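Local coordinates for phosphonate monoester hydrolase (Ruegeria pomeroyi, PDB 4UPK), which is a hydrolase of the sulfatase family, which belongs to the alkaline phosphatase clan, at residues 259-264 against 309-314; 202-207 against 251-256; 41-46 against 348-353. One frame throughout, in Å; residues are numbered along the deposited sequence.

Contact 1 (259-264 against 309-314); sequences AKLPLP and LRAVYL
R310 leaves its helix with CG beside the backbone N, runs on extended, and then bends about the CG–CD bond (chi3 66°), a turn that swings the guanidinium against P262 and P264. L261 comes from the other segment with its own CG placed in the same way, beside the backbone N and anti to the carbonyl carbon (chi1 -73°), and this sends its two methyls onto the helix surface. The branches divide the work. CD1 sits over the backbone at A311, 3.6 Å from A311 N and 3.8 Å from A311 CB, while CD2 meets L314 CD1 tip to tip at 3.8 Å, one helical turn on from R310. A loop without regular structure, beyond strand 234-239, is thus laid along helix 303-333 within the sulfatase-family part of the chain, an example of a proline-bearing segment held to a helix by one long polar side chain and one branched apolar one. The polar half rests on the guanidinium. NH2 of R310 donates to P262 O at 3.1 Å, with an N-H...O angle of 149°; the donor stands above the carbonyl plane, and the oxygen is somewhat tilted from the plane of the guanidinium. The same carbonyl oxygen also accepts from Q307 NE2, one turn earlier on the helix. P264 lies over one face of the guanidinium, its N above the centre and its CG 3.8 Å from R310 NH1, which probably limits how the flat group can turn. NH1 itself donates to L352 O, outside the two segments, so that the two terminal nitrogens of the arginine bond to different loops. Next to this, a water gives a short bond of 2.6 Å to L263 O and receives a weak one from R310 NH2.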
loop_
_atom_site.group_PDB
_atom_site.type_symbol
_atom_site.label_atom_id
_atom_site.label_comp_id
_atom_site.label_asym_id
_atom_site.label_seq_id
_atom_site.Cartn_x
_atom_site.Cartn_y
_atom_site.Cartn_z
ATOM N N ALA A 259 54.914 20.277 5.556
ATOM C CA ALA A 259 56.146 20.592 4.823
ATOM C C ALA A 259 56.847 19.361 4.249
ATOM O O ALA A 259 57.698 19.516 3.366
ATOM C CB ALA A 259 57.100 21.369 5.718
ATOM N N LYS A 260 56.483 18.143 4.722
ATOM C CA LYS A 260 57.112 16.894 4.259
ATOM C C LYS A 260 56.178 16.034 3.406
ATOM O O LYS A 260 56.548 14.949 2.943
ATOM C CB LYS A 260 57.709 16.119 5.449
ATOM C CG LYS A 260 58.908 16.828 6.090
ATOM C CD LYS A 260 59.207 16.311 7.490
ATOM C CE LYS A 260 60.334 17.077 8.145
ATOM N NZ LYS A 260 60.544 16.652 9.550
ATOM N N LEU A 261 54.980 16.547 3.152
ATOM C CA LEU A 261 54.011 15.849 2.342
ATOM C C LEU A 261 54.206 16.186 0.861
ATOM O O LEU A 261 54.654 17.298 0.542
ATOM C CB LEU A 261 52.599 16.260 2.773
ATOM C CG LEU A 261 52.068 15.725 4.114
ATOM C CD1 LEU A 261 50.660 16.162 4.299
ATOM C CD2 LEU A 261 52.105 14.199 4.173
ATOM N N PRO A 262 53.858 15.276 -0.077
ATOM C CA PRO A 262 53.947 15.663 -1.497
ATOM C C PRO A 262 52.845 16.692 -1.807
ATOM O O PRO A 262 51.804 16.704 -1.150
ATOM C CB PRO A 262 53.705 14.346 -2.253
ATOM C CG PRO A 262 52.947 13.481 -1.315
ATOM C CD PRO A 262 53.284 13.915 0.090
ATOM N N LEU A 263 53.097 17.578 -2.771
ATOM C CA LEU A 263 52.112 18.571 -3.195
ATOM C C LEU A 263 51.023 17.849 -4.002
ATOM O O LEU A 263 51.286 16.748 -4.505
ATOM C CB LEU A 263 52.780 19.683 -4.049
ATOM C CG LEU A 263 53.560 20.770 -3.267
ATOM C CD1 LEU A 263 54.427 21.592 -4.218
ATOM C CD2 LEU A 263 52.625 21.699 -2.481
ATOM N N PRO A 264 49.798 18.408 -4.159
ATOM C CA PRO A 264 48.796 17.715 -4.993
ATOM C C PRO A 264 49.231 17.607 -6.456
ATOM O O PRO A 264 50.062 18.398 -6.919
ATOM C CB PRO A 264 47.568 18.625 -4.898
ATOM C CG PRO A 264 47.803 19.497 -3.716
ATOM C CD PRO A 264 49.267 19.687 -3.637
ATOM N N LEU A 309 45.684 21.162 5.384
ATOM C CA LEU A 309 44.414 20.475 5.225
ATOM C C LEU A 309 44.667 19.008 4.892
ATOM O O LEU A 309 44.006 18.134 5.447
ATOM C CB LEU A 309 43.617 21.138 4.087
ATOM C CG LEU A 309 42.558 22.151 4.505
ATOM C CD1 LEU A 309 43.179 23.449 4.987
ATOM C CD2 LEU A 309 41.592 22.406 3.382
ATOM N N ARG A 310 45.642 18.745 3.995
ATOM C CA ARG A 310 46.085 17.425 3.556
ATOM C C ARG A 310 46.654 16.615 4.732
ATOM O O ARG A 310 46.277 15.453 4.890
ATOM C CB ARG A 310 47.080 17.562 2.389
ATOM C CG ARG A 310 46.381 17.826 1.068
ATOM C CD ARG A 310 47.276 18.312 -0.064
ATOM N NE ARG A 310 48.267 17.325 -0.520
ATOM C CZ ARG A 310 48.040 16.380 -1.430
ATOM N NH1 ARG A 310 46.846 16.271 -2.002
ATOM N NH2 ARG A 310 49.010 15.536 -1.780
ATOM N N ALA A 311 47.479 17.254 5.608
ATOM C CA ALA A 311 48.037 16.634 6.816
ATOM C C ALA A 311 46.935 16.320 7.863
ATOM O O ALA A 311 47.008 15.274 8.514
ATOM C CB ALA A 311 49.109 17.530 7.432
ATOM N N VAL A 312 45.937 17.223 8.026
ATOM C CA VAL A 312 44.805 17.055 8.953
ATOM C C VAL A 312 43.938 15.872 8.516
ATOM O O VAL A 312 43.598 15.033 9.346
ATOM C CB VAL A 312 44.001 18.380 9.156
ATOM C CG1 VAL A 312 42.690 18.130 9.921
ATOM C CG2 VAL A 312 44.860 19.435 9.869
ATOM N N TYR A 313 43.626 15.793 7.204
ATOM C CA TYR A 313 42.862 14.723 6.554
ATOM C C TYR A 313 43.518 13.352 6.797
ATOM O O TYR A 313 42.822 12.408 7.188
ATOM C CB TYR A 313 42.755 15.011 5.042
ATOM C CG TYR A 313 42.168 13.883 4.217
ATOM C CD1 TYR A 313 42.984 12.891 3.671
ATOM C CD2 TYR A 313 40.812 13.840 3.926
ATOM C CE1 TYR A 313 42.455 11.861 2.891
ATOM C CE2 TYR A 313 40.271 12.816 3.142
ATOM C CZ TYR A 313 41.098 11.832 2.625
ATOM O OH TYR A 313 40.578 10.820 1.842
ATOM N N LEU A 314 44.848 13.247 6.560
ATOM C CA LEU A 314 45.609 12.024 6.782
ATOM C C LEU A 314 45.636 11.620 8.262
ATOM O O LEU A 314 45.576 10.432 8.560
ATOM C CB LEU A 314 47.042 12.128 6.210
ATOM C CG LEU A 314 47.200 12.333 4.699
ATOM C CD1 LEU A 314 48.648 12.622 4.351
ATOM C CD2 LEU A 314 46.691 11.119 3.909
HETATM O O HOH W 1 50.227 14.402 -4.527
#

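Contact 2 (202-207 against 251-256)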
loop_
_atom_site.group_PDB
_atom_site.type_symbol
_atom_site.label_atom_id
_atom_site.label_comp_id
_atom_site.label_asym_id
_atom_site.label_seq_id
_atom_site.Cartn_x
_atom_site.Cartn_y
_atom_site.Cartn_z
ATOM N N ASN A 202 45.719 24.069 11.783
ATOM C CA ASN A 202 45.855 22.694 12.278
ATOM C C ASN A 202 45.872 22.642 13.805
ATOM O O ASN A 202 46.515 21.768 14.404
ATOM C CB ASN A 202 47.047 21.957 11.644
ATOM C CG ASN A 202 48.389 22.593 11.861
ATOM O OD1 ASN A 202 48.515 23.676 12.454
ATOM N ND2 ASN A 202 49.427 21.906 11.383
ATOM N N GLY A 203 45.133 23.572 14.417
ATOM C CA GLY A 203 44.953 23.627 15.860
ATOM C C GLY A 203 44.226 22.368 16.314
ATOM O O GLY A 203 43.424 21.807 15.556
ATOM N N PRO A 204 44.542 21.834 17.505
ATOM C CA PRO A 204 43.834 20.616 17.965
ATOM C C PRO A 204 42.319 20.837 18.144
ATOM O O PRO A 204 41.886 21.955 18.399
ATOM C CB PRO A 204 44.527 20.282 19.294
ATOM C CG PRO A 204 45.069 21.576 19.778
ATOM C CD PRO A 204 45.467 22.349 18.536
ATOM N N ALA A 205 41.510 19.798 17.983
ATOM C CA ALA A 205 40.064 19.926 18.175
ATOM C C ALA A 205 39.742 20.263 19.643
ATOM O O ALA A 205 40.545 19.965 20.526
ATOM C CB ALA A 205 39.363 18.644 17.754
ATOM N N MET A 206 38.587 20.916 19.881
ATOM C CA MET A 206 38.037 21.317 21.194
ATOM C C MET A 206 37.962 20.095 22.135
ATOM O O MET A 206 38.223 20.203 23.331
ATOM C CB MET A 206 36.623 21.942 20.990
ATOM C CG MET A 206 35.755 22.069 22.272
ATOM S SD MET A 206 33.943 21.927 21.991
ATOM C CE MET A 206 33.788 20.157 21.827
ATOM N N TYR A 207 37.600 18.936 21.568
ATOM C CA TYR A 207 37.449 17.660 22.270
ATOM C C TYR A 207 38.740 16.834 22.250
ATOM O O TYR A 207 39.499 16.875 21.274
ATOM C CB TYR A 207 36.258 16.854 21.683
ATOM C CG TYR A 207 36.223 16.842 20.168
ATOM C CD1 TYR A 207 36.953 15.902 19.439
ATOM C CD2 TYR A 207 35.471 17.778 19.460
ATOM C CE1 TYR A 207 36.935 15.897 18.042
ATOM C CE2 TYR A 207 35.478 17.806 18.065
ATOM C CZ TYR A 207 36.202 16.858 17.359
ATOM O OH TYR A 207 36.184 16.877 15.986
ATOM N N PRO A 251 46.794 13.710 19.338
ATOM C CA PRO A 251 47.941 14.262 18.592
ATOM C C PRO A 251 47.836 14.253 17.066
ATOM O O PRO A 251 48.801 14.639 16.385
ATOM C CB PRO A 251 49.073 13.338 19.042
ATOM C CG PRO A 251 48.407 11.993 19.130
ATOM C CD PRO A 251 46.996 12.270 19.617
ATOM N N TYR A 252 46.684 13.784 16.519
ATOM C CA TYR A 252 46.456 13.642 15.085
ATOM C C TYR A 252 46.574 14.882 14.252
ATOM O O TYR A 252 46.914 14.768 13.071
ATOM C CB TYR A 252 45.108 12.979 14.821
ATOM C CG TYR A 252 44.965 11.631 15.487
ATOM C CD1 TYR A 252 45.520 10.482 14.916
ATOM C CD2 TYR A 252 44.276 11.499 16.689
ATOM C CE1 TYR A 252 45.403 9.236 15.542
ATOM C CE2 TYR A 252 44.164 10.269 17.327
ATOM C CZ TYR A 252 44.719 9.137 16.748
ATOM O OH TYR A 252 44.528 7.925 17.373
ATOM N N ASN A 253 46.235 16.057 14.844
ATOM C CA ASN A 253 46.195 17.364 14.187
ATOM C C ASN A 253 47.525 17.763 13.524
ATOM O O ASN A 253 47.519 18.326 12.435
ATOM C CB ASN A 253 45.714 18.441 15.187
ATOM C CG ASN A 253 46.637 18.657 16.365
ATOM O OD1 ASN A 253 47.024 17.730 17.091
ATOM N ND2 ASN A 253 47.012 19.894 16.590
ATOM N N THR A 254 48.647 17.465 14.189
ATOM C CA THR A 254 50.008 17.779 13.752
ATOM C C THR A 254 50.908 16.544 13.614
ATOM O O THR A 254 52.101 16.704 13.387
ATOM C CB THR A 254 50.647 18.801 14.684
ATOM O OG1 THR A 254 50.498 18.340 16.021
ATOM C CG2 THR A 254 50.076 20.207 14.510
ATOM N N MET A 255 50.351 15.321 13.699
ATOM C CA MET A 255 51.147 14.096 13.553
ATOM C C MET A 255 51.942 14.020 12.246
ATOM O O MET A 255 53.058 13.522 12.245
ATOM C CB MET A 255 50.328 12.838 13.869
ATOM C CG MET A 255 49.666 12.166 12.673
ATOM S SD MET A 255 48.795 10.641 13.082
ATOM C CE MET A 255 50.025 9.763 13.898
ATOM N N TYR A 256 51.383 14.588 11.161
ATOM C CA TYR A 256 52.017 14.678 9.844
ATOM C C TYR A 256 52.398 16.132 9.565
ATOM O O TYR A 256 51.592 17.045 9.740
ATOM C CB TYR A 256 51.117 14.085 8.722
ATOM C CG TYR A 256 50.694 12.650 8.984
ATOM C CD1 TYR A 256 51.642 11.655 9.237
ATOM C CD2 TYR A 256 49.351 12.296 9.031
ATOM C CE1 TYR A 256 51.258 10.341 9.498
ATOM C CE2 TYR A 256 48.958 10.986 9.287
ATOM C CZ TYR A 256 49.913 10.013 9.533
ATOM O OH TYR A 256 49.525 8.720 9.797
HETATM O O HOH W 2 49.405 18.947 10.489
#
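The loop joining helix 169-177 to helix 213-224 meets the long connection after strand 234-239 through N202 and P204, which face N253 and T254; neither side has regular structure here. N253 supplies the central link. With CG placed between its backbone N and carbonyl carbon (chi1 64°), its amide reaches across, and ND2 donates to N202 O at 2.9 Å. The bond is fairly straight, 160° at the hydrogen, and lies in the carbonyl plane and close to that of the amide. The same side chain also packs slantwise on P204, ND2 lying 3.5 Å from P204 CD, so that the proline ring flanks the nitrogen that makes the bond. Beside it, the N202 amide and T254 cross at about a right angle, with N202 ND2 3.6 Å from T254 CG2. A water completes the bridge: it accepts from N202 ND2 and donates to N253 O at 2.8 Å and to Y256 O. Backbone bonds of P204 with R192 and of A205 with A248 secure the first loop, while the Y207 ring meets W171 of helix 169-177 edge to face, and N202 rests on T308 of helix 303-333.

Contact 3 (41-46 against 348-353)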
loop_
_atom_site.group_PDB
_atom_site.type_symbol
_atom_site.label_atom_id
_atom_site.label_comp_id
_atom_site.label_asym_id
_atom_site.label_seq_id
_atom_site.Cartn_x
_atom_site.Cartn_y
_atom_site.Cartn_z
ATOM N N ILE A 41 33.810 3.990 5.308
ATOM C CA ILE A 41 34.540 5.180 5.729
ATOM C C ILE A 41 34.145 6.236 4.683
ATOM O O ILE A 41 34.184 5.948 3.496
ATOM C CB ILE A 41 36.092 4.936 5.776
ATOM C CG1 ILE A 41 36.470 3.803 6.747
ATOM C CG2 ILE A 41 36.864 6.224 6.142
ATOM C CD1 ILE A 41 37.902 3.212 6.515
ATOM N N ASP A 42 33.713 7.423 5.117
ATOM C CA ASP A 42 33.354 8.488 4.194
ATOM C C ASP A 42 34.650 9.228 3.763
ATOM O O ASP A 42 35.511 9.549 4.610
ATOM C CB ASP A 42 32.378 9.472 4.865
ATOM C CG ASP A 42 31.342 10.112 3.959
ATOM O OD1 ASP A 42 31.731 10.916 3.091
ATOM O OD2 ASP A 42 30.128 9.855 4.162
ATOM N N GLN A 43 34.790 9.445 2.433
ATOM C CA GLN A 43 35.824 10.239 1.758
ATOM C C GLN A 43 37.271 9.753 1.774
ATOM O O GLN A 43 38.139 10.532 1.399
ATOM C CB GLN A 43 35.706 11.727 2.160
ATOM C CG GLN A 43 35.522 12.680 0.997
ATOM C CD GLN A 43 34.683 13.896 1.328
ATOM O OE1 GLN A 43 35.187 15.004 1.489
ATOM N NE2 GLN A 43 33.375 13.729 1.406
ATOM N N LEU A 44 37.547 8.484 2.155
ATOM C CA LEU A 44 38.914 7.931 2.147
ATOM C C LEU A 44 39.396 7.547 0.727
ATOM O O LEU A 44 38.771 6.712 0.066
ATOM C CB LEU A 44 39.107 6.776 3.164
ATOM C CG LEU A 44 40.571 6.280 3.421
ATOM C CD1 LEU A 44 41.438 7.340 4.059
ATOM C CD2 LEU A 44 40.598 4.994 4.239
ATOM N N ARG A 45 40.496 8.183 0.257
ATOM C CA ARG A 45 41.062 7.932 -1.078
ATOM C C ARG A 45 41.680 6.553 -1.145
ATOM O O ARG A 45 42.247 6.101 -0.152
ATOM C CB ARG A 45 42.147 8.970 -1.422
ATOM C CG ARG A 45 41.617 10.347 -1.786
ATOM C CD ARG A 45 42.720 11.387 -1.758
ATOM N NE ARG A 45 43.712 11.168 -2.810
ATOM C CZ ARG A 45 43.939 11.994 -3.827
ATOM N NH1 ARG A 45 43.230 13.106 -3.960
ATOM N NH2 ARG A 45 44.876 11.711 -4.723
ATOM N N ALA A 46 41.579 5.890 -2.315
ATOM C CA ALA A 46 42.191 4.585 -2.567
ATOM C C ALA A 46 43.733 4.670 -2.426
ATOM O O ALA A 46 44.333 3.757 -1.855
ATOM C CB ALA A 46 41.824 4.087 -3.956
ATOM N N HIS A 348 32.996 7.270 -1.624
ATOM C CA HIS A 348 33.569 8.084 -2.695
ATOM C C HIS A 348 34.952 8.547 -2.215
ATOM O O HIS A 348 35.356 8.282 -1.082
ATOM C CB HIS A 348 32.677 9.332 -2.996
ATOM C CG HIS A 348 32.322 10.113 -1.764
ATOM N ND1 HIS A 348 31.141 9.887 -1.092
ATOM C CD2 HIS A 348 33.059 11.001 -1.058
ATOM C CE1 HIS A 348 31.197 10.625 0.004
ATOM N NE2 HIS A 348 32.321 11.337 0.051
ATOM N N GLY A 349 35.646 9.245 -3.108
ATOM C CA GLY A 349 36.948 9.821 -2.867
ATOM C C GLY A 349 36.883 11.296 -2.524
ATOM O O GLY A 349 35.840 11.832 -2.138
ATOM N N GLU A 350 38.031 11.951 -2.656
ATOM C CA GLU A 350 38.265 13.329 -2.268
ATOM C C GLU A 350 39.393 13.834 -3.147
ATOM O O GLU A 350 40.428 13.181 -3.186
ATOM C CB GLU A 350 38.721 13.327 -0.778
ATOM C CG GLU A 350 39.161 14.659 -0.194
ATOM C CD GLU A 350 38.298 15.852 -0.542
ATOM O OE1 GLU A 350 37.097 15.815 -0.213
ATOM O OE2 GLU A 350 38.788 16.767 -1.240
ATOM N N MET A 351 39.205 14.978 -3.851
ATOM C CA MET A 351 40.269 15.564 -4.704
ATOM C C MET A 351 41.494 15.986 -3.906
ATOM O O MET A 351 42.617 15.746 -4.345
ATOM C CB MET A 351 39.744 16.697 -5.583
ATOM C CG MET A 351 38.808 16.199 -6.665
ATOM S SD MET A 351 39.470 14.891 -7.739
ATOM C CE MET A 351 40.769 15.818 -8.657
ATOM N N LEU A 352 41.276 16.569 -2.713
ATOM C CA LEU A 352 42.312 16.967 -1.760
ATOM C C LEU A 352 43.355 17.958 -2.341
ATOM O O LEU A 352 44.550 17.890 -2.034
ATOM C CB LEU A 352 42.957 15.704 -1.161
ATOM C CG LEU A 352 43.426 15.788 0.271
ATOM C CD1 LEU A 352 42.250 15.815 1.228
ATOM C CD2 LEU A 352 44.373 14.639 0.591
ATOM N N GLY A 353 42.872 18.883 -3.171
ATOM C CA GLY A 353 43.731 19.890 -3.782
ATOM C C GLY A 353 44.185 19.507 -5.172
ATOM O O GLY A 353 44.679 20.361 -5.910
#
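D42 and H348 set their flat groups steeply against each other, carboxylate and imidazole planes 74° apart, with D42 OD1 3.1 Å from H348 NE2. Q43 CD lies at the edge of the same ring, in its plane, the Q43 amide plane being turned 48° from that of the imidazole, and the side chain also crosses E350 obliquely, amide and carboxylate 40° apart. The Q43 chain thus fills the angle between histidine and glutamate: Q43 CG lies 3.3 Å from G349 O and 3.7 Å from E350 CB. Between the two backbones there is also a CA-H...O contact of 3.5 Å from Q43 CA to H348 O. These residues follow the C-terminal ends of the neighbouring parallel strands 35-41 and 340-346, the end of the central sheet where alkaline phosphatase-like folds generally place their active site. Second partners lie around them: D42 OD2 is hydrogen-bonded to Y130 OH and forms a salt bridge with R86. Farther along, R45 runs over the E350 backbone and bends at chi3, which carries NH1 round to E350 O for a 2.9 Å hydrogen bond. That bond lies in the carbonyl plane, though the oxygen is tilted from the plane of the guanidinium. M351 O lies closer to the guanidinium plane, at its edge, and NH2 of R45 forms salt bridges with D47 and D354, which probably help to fix the rotation of the guanidinium. E350 turns back upon its own loop, taking L352 N on the anti side of OE2 at 2.9 Å, an oxygen that also accepts from G359 N.

Overall arrangement
Contact 3 lies deep, about 8 Å from the centre of the chain to its own centre, whereas contacts 1 and 2 lie partly buried at about 21 and 24 Å. Their chemistry changes accordingly: close-set charged and polar side chains at the sheet end, a mixed apolar and arginine contact on the helix, and amide and water links between outer loops. Contact 1 stands between the others. Its helix reaches contact 3 through Y313 OH, 2.5 Å from Q43 O, and packs against contact 2, where A311 CB is 3.4 Å from Y256 O. Contacts 1 and 2 also share the connection after strand 234-239; contacts 2 and 3 do not touch.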